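Local coordinates for uncharacterized protein Rv2277c (Mycobacterium tuberculosis, PDB 5VUG) that is uncharacterised but carries a glycerophosphodiester phosphodiesterase domain of TIM-barrel fold and, judging by its family, probably hydrolyses phosphoric diesters, at residues A148-T161 / Q167-T179. Residues are numbered along the deposited sequence; the frame is centred on the assembly and turned at random.
Sequences AGRSIVYSTNADIT and QEGLQVAESRDVT
V153 O accepts from A173 N at 2.8 Å in a nearly straight bond (N-H...O 168°), and V153 N donates to Q171 O at 2.9 Å. V153 thus pairs with V172 in parallel register (CA-CA 4.7 Å), bonding to the residues on either side of it. Strands 151-154 and 171-172 are parallel neighbours in the TIM barrel, linked by helix 158-165 as a beta-alpha-beta crossover. Beside them, A173 CB lies 3.9 Å from Y154 CD1, near the ring plane. Further along, R176 NH1 donates to Y154 OH at 3.0 Å, bent to 151°, with the oxygen in the guanidinium plane. NH1 sits near the plane of the ring, at its edge, and the two planes stand 77° apart. The arginine chain, extended from CG to NE, spans the distance to the hydroxyl, and its CD rests 3.8 Å from CG2 of T156. NH2 forms a salt bridge with E205 and NE with E214 of the second subunit; with all three nitrogens partnered, rotation of the group is restrained. On the helix side, T161 CG2, anti to the backbone N, is turned to A173 O and to V172 CG1, 3.7 Å from the latter. Beyond the strand ends, one water links S155 O, T161 OG1 and R176 N.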
# COMPACT_ATOMS: atom_id res chain seq x y z
N ALA A 148 30.51 21.18 -2.22
CA ALA A 148 29.07 21.24 -2.46
C ALA A 148 28.71 20.75 -3.86
O ALA A 148 27.64 20.16 -4.05
CB ALA A 148 28.53 22.66 -2.22
N GLY A 149 29.59 20.96 -4.84
CA GLY A 149 29.31 20.57 -6.20
C GLY A 149 29.32 19.08 -6.46
O GLY A 149 28.82 18.65 -7.50
N ARG A 150 29.87 18.29 -5.54
CA ARG A 150 29.89 16.84 -5.69
C ARG A 150 29.14 16.13 -4.58
O ARG A 150 29.28 14.91 -4.43
CB ARG A 150 31.32 16.30 -5.83
CG ARG A 150 32.19 16.46 -4.59
CD ARG A 150 33.59 15.91 -4.90
NE ARG A 150 34.57 16.14 -3.84
CZ ARG A 150 35.00 15.19 -3.01
NH1 ARG A 150 34.52 13.95 -3.10
NH2 ARG A 150 35.90 15.48 -2.09
N SER A 151 28.33 16.85 -3.81
CA SER A 151 27.62 16.27 -2.67
C SER A 151 26.11 16.39 -2.86
O SER A 151 25.61 17.43 -3.32
CB SER A 151 28.05 16.95 -1.35
OG SER A 151 29.44 16.81 -1.14
N ILE A 152 25.39 15.33 -2.49
CA ILE A 152 23.93 15.26 -2.58
C ILE A 152 23.40 15.02 -1.17
O ILE A 152 23.75 14.02 -0.54
CB ILE A 152 23.49 14.11 -3.51
CG1 ILE A 152 24.09 14.27 -4.91
CG2 ILE A 152 21.96 13.99 -3.55
CD1 ILE A 152 23.60 15.50 -5.65
N VAL A 153 22.57 15.94 -0.68
CA VAL A 153 21.98 15.79 0.65
C VAL A 153 20.72 14.93 0.55
O VAL A 153 19.82 15.22 -0.24
CB VAL A 153 21.66 17.16 1.26
CG1 VAL A 153 20.94 16.99 2.59
CG2 VAL A 153 22.97 17.96 1.43
N TYR A 154 20.66 13.90 1.39
CA TYR A 154 19.53 12.99 1.47
C TYR A 154 18.95 12.99 2.89
O TYR A 154 19.67 13.17 3.86
CB TYR A 154 19.93 11.53 1.12
CG TYR A 154 18.72 10.63 1.13
CD1 TYR A 154 17.86 10.59 0.04
CD2 TYR A 154 18.41 9.86 2.25
CE1 TYR A 154 16.72 9.81 0.06
CE2 TYR A 154 17.27 9.07 2.28
CZ TYR A 154 16.43 9.04 1.18
OH TYR A 154 15.29 8.26 1.22
N SER A 155 17.63 12.78 2.99
CA SER A 155 17.00 12.46 4.27
C SER A 155 15.70 11.70 4.01
O SER A 155 15.02 11.93 3.01
CB SER A 155 16.70 13.72 5.09
OG SER A 155 16.13 13.41 6.36
N THR A 156 15.34 10.81 4.95
CA THR A 156 13.98 10.28 4.93
C THR A 156 12.93 11.30 5.37
O THR A 156 11.73 11.06 5.17
CB THR A 156 13.85 9.04 5.83
OG1 THR A 156 14.16 9.41 7.17
CG2 THR A 156 14.79 7.90 5.37
N ASN A 157 13.36 12.42 5.95
CA ASN A 157 12.48 13.37 6.64
C ASN A 157 12.29 14.60 5.75
O ASN A 157 13.26 15.30 5.45
CB ASN A 157 13.11 13.76 7.97
CG ASN A 157 12.22 14.64 8.83
OD1 ASN A 157 11.49 15.48 8.33
ND2 ASN A 157 12.30 14.44 10.14
N ALA A 158 11.05 14.86 5.36
CA ALA A 158 10.76 15.98 4.47
C ALA A 158 11.18 17.32 5.06
O ALA A 158 11.51 18.25 4.30
CB ALA A 158 9.27 15.99 4.13
N ASP A 159 11.17 17.46 6.39
CA ASP A 159 11.56 18.74 6.98
C ASP A 159 13.04 19.00 6.80
O ASP A 159 13.45 20.16 6.65
CB ASP A 159 11.22 18.76 8.47
CG ASP A 159 9.74 18.65 8.75
OD1 ASP A 159 8.93 19.12 7.92
OD2 ASP A 159 9.38 18.09 9.81
N ILE A 160 13.86 17.95 6.82
CA ILE A 160 15.29 18.10 6.59
C ILE A 160 15.56 18.43 5.12
O ILE A 160 16.36 19.32 4.82
CB ILE A 160 16.04 16.84 7.07
CG1 ILE A 160 15.88 16.70 8.59
CG2 ILE A 160 17.50 16.89 6.68
CD1 ILE A 160 16.51 15.46 9.16
N THR A 161 14.90 17.72 4.20
CA THR A 161 15.00 18.05 2.78
C THR A 161 14.67 19.52 2.52
O THR A 161 15.40 20.22 1.81
CB THR A 161 14.05 17.16 1.97
OG1 THR A 161 14.37 15.78 2.19
CG2 THR A 161 14.15 17.46 0.47
N GLN A 167 19.33 26.26 1.88
CA GLN A 167 20.74 26.64 1.97
C GLN A 167 21.31 26.86 0.58
O GLN A 167 21.25 25.97 -0.28
CB GLN A 167 21.56 25.55 2.67
CG GLN A 167 21.18 25.30 4.12
CD GLN A 167 21.65 26.40 5.07
OE1 GLN A 167 22.67 27.06 4.84
NE2 GLN A 167 20.90 26.60 6.14
N GLU A 168 21.90 28.03 0.37
CA GLU A 168 22.47 28.39 -0.92
C GLU A 168 23.56 27.40 -1.33
O GLU A 168 24.46 27.08 -0.55
CB GLU A 168 23.07 29.80 -0.82
CG GLU A 168 23.94 30.20 -2.00
CD GLU A 168 23.16 30.37 -3.29
OE1 GLU A 168 21.93 30.56 -3.22
OE2 GLU A 168 23.78 30.32 -4.37
N GLY A 169 23.45 26.91 -2.56
CA GLY A 169 24.48 26.08 -3.15
C GLY A 169 24.37 24.59 -2.87
O GLY A 169 25.14 23.82 -3.45
N LEU A 170 23.45 24.15 -2.01
CA LEU A 170 23.35 22.74 -1.68
C LEU A 170 22.55 22.00 -2.74
O LEU A 170 21.48 22.46 -3.16
CB LEU A 170 22.68 22.53 -0.32
CG LEU A 170 23.49 22.75 0.95
CD1 LEU A 170 22.78 22.14 2.14
CD2 LEU A 170 24.87 22.16 0.79
N GLN A 171 23.06 20.85 -3.17
CA GLN A 171 22.31 19.94 -4.02
C GLN A 171 21.54 18.98 -3.12
O GLN A 171 22.13 18.36 -2.22
CB GLN A 171 23.26 19.12 -4.89
CG GLN A 171 24.15 19.93 -5.80
CD GLN A 171 24.92 19.02 -6.74
OE1 GLN A 171 25.99 18.50 -6.38
NE2 GLN A 171 24.37 18.78 -7.92
N VAL A 172 20.24 18.83 -3.36
CA VAL A 172 19.37 18.09 -2.46
C VAL A 172 18.60 17.02 -3.23
O VAL A 172 18.01 17.31 -4.28
CB VAL A 172 18.41 19.04 -1.71
CG1 VAL A 172 17.57 18.27 -0.70
CG2 VAL A 172 19.18 20.20 -1.04
N ALA A 173 18.59 15.80 -2.70
CA ALA A 173 17.78 14.74 -3.30
C ALA A 173 16.30 15.05 -3.14
O ALA A 173 15.87 15.79 -2.25
CB ALA A 173 18.08 13.40 -2.63
N GLU A 174 15.50 14.47 -4.04
CA GLU A 174 14.06 14.53 -3.89
C GLU A 174 13.65 14.00 -2.52
O GLU A 174 14.25 13.05 -2.00
CB GLU A 174 13.41 13.67 -4.98
CG GLU A 174 11.91 13.60 -4.85
CD GLU A 174 11.24 13.09 -6.10
OE1 GLU A 174 11.21 11.85 -6.29
OE2 GLU A 174 10.76 13.94 -6.88
N SER A 175 12.64 14.63 -1.92
CA SER A 175 12.17 14.14 -0.62
C SER A 175 11.64 12.71 -0.74
O SER A 175 11.07 12.31 -1.77
CB SER A 175 11.07 15.05 -0.06
OG SER A 175 9.86 14.85 -0.76
N ARG A 176 11.82 11.94 0.33
CA ARG A 176 11.34 10.56 0.30
C ARG A 176 9.82 10.51 0.14
O ARG A 176 9.29 9.63 -0.54
CB ARG A 176 11.80 9.80 1.54
CG ARG A 176 11.45 8.32 1.54
CD ARG A 176 12.15 7.61 2.68
NE ARG A 176 11.94 6.17 2.68
CZ ARG A 176 12.90 5.28 2.42
NH1 ARG A 176 14.13 5.68 2.12
NH2 ARG A 176 12.62 3.99 2.47
N ASP A 177 9.10 11.46 0.75
CA ASP A 177 7.64 11.49 0.59
C ASP A 177 7.24 11.52 -0.88
O ASP A 177 6.32 10.81 -1.30
CB ASP A 177 7.03 12.70 1.30
CG ASP A 177 7.03 12.57 2.82
OD1 ASP A 177 7.19 11.45 3.34
OD2 ASP A 177 6.83 13.62 3.49
N VAL A 178 7.91 12.35 -1.67
CA VAL A 178 7.54 12.49 -3.08
C VAL A 178 7.96 11.26 -3.88
O VAL A 178 7.18 10.72 -4.68
CB VAL A 178 8.14 13.78 -3.67
CG1 VAL A 178 7.92 13.84 -5.18
CG2 VAL A 178 7.52 15.01 -2.99
N THR A 179 9.19 10.78 -3.67
CA THR A 179 9.65 9.57 -4.34
C THR A 179 8.71 8.40 -4.05
O THR A 179 8.29 7.68 -4.98
CB THR A 179 11.06 9.22 -3.86
OG1 THR A 179 11.97 10.24 -4.29
CG2 THR A 179 11.51 7.87 -4.42
O HOH W 1 25.60 19.92 -2.22
O HOH W 2 12.86 13.54 2.61
O HOH W 3 15.58 12.90 0.36
O HOH W 4 10.23 12.83 2.99
O HOH W 5 9.24 9.77 4.28
O HOH W 6 8.78 13.13 5.82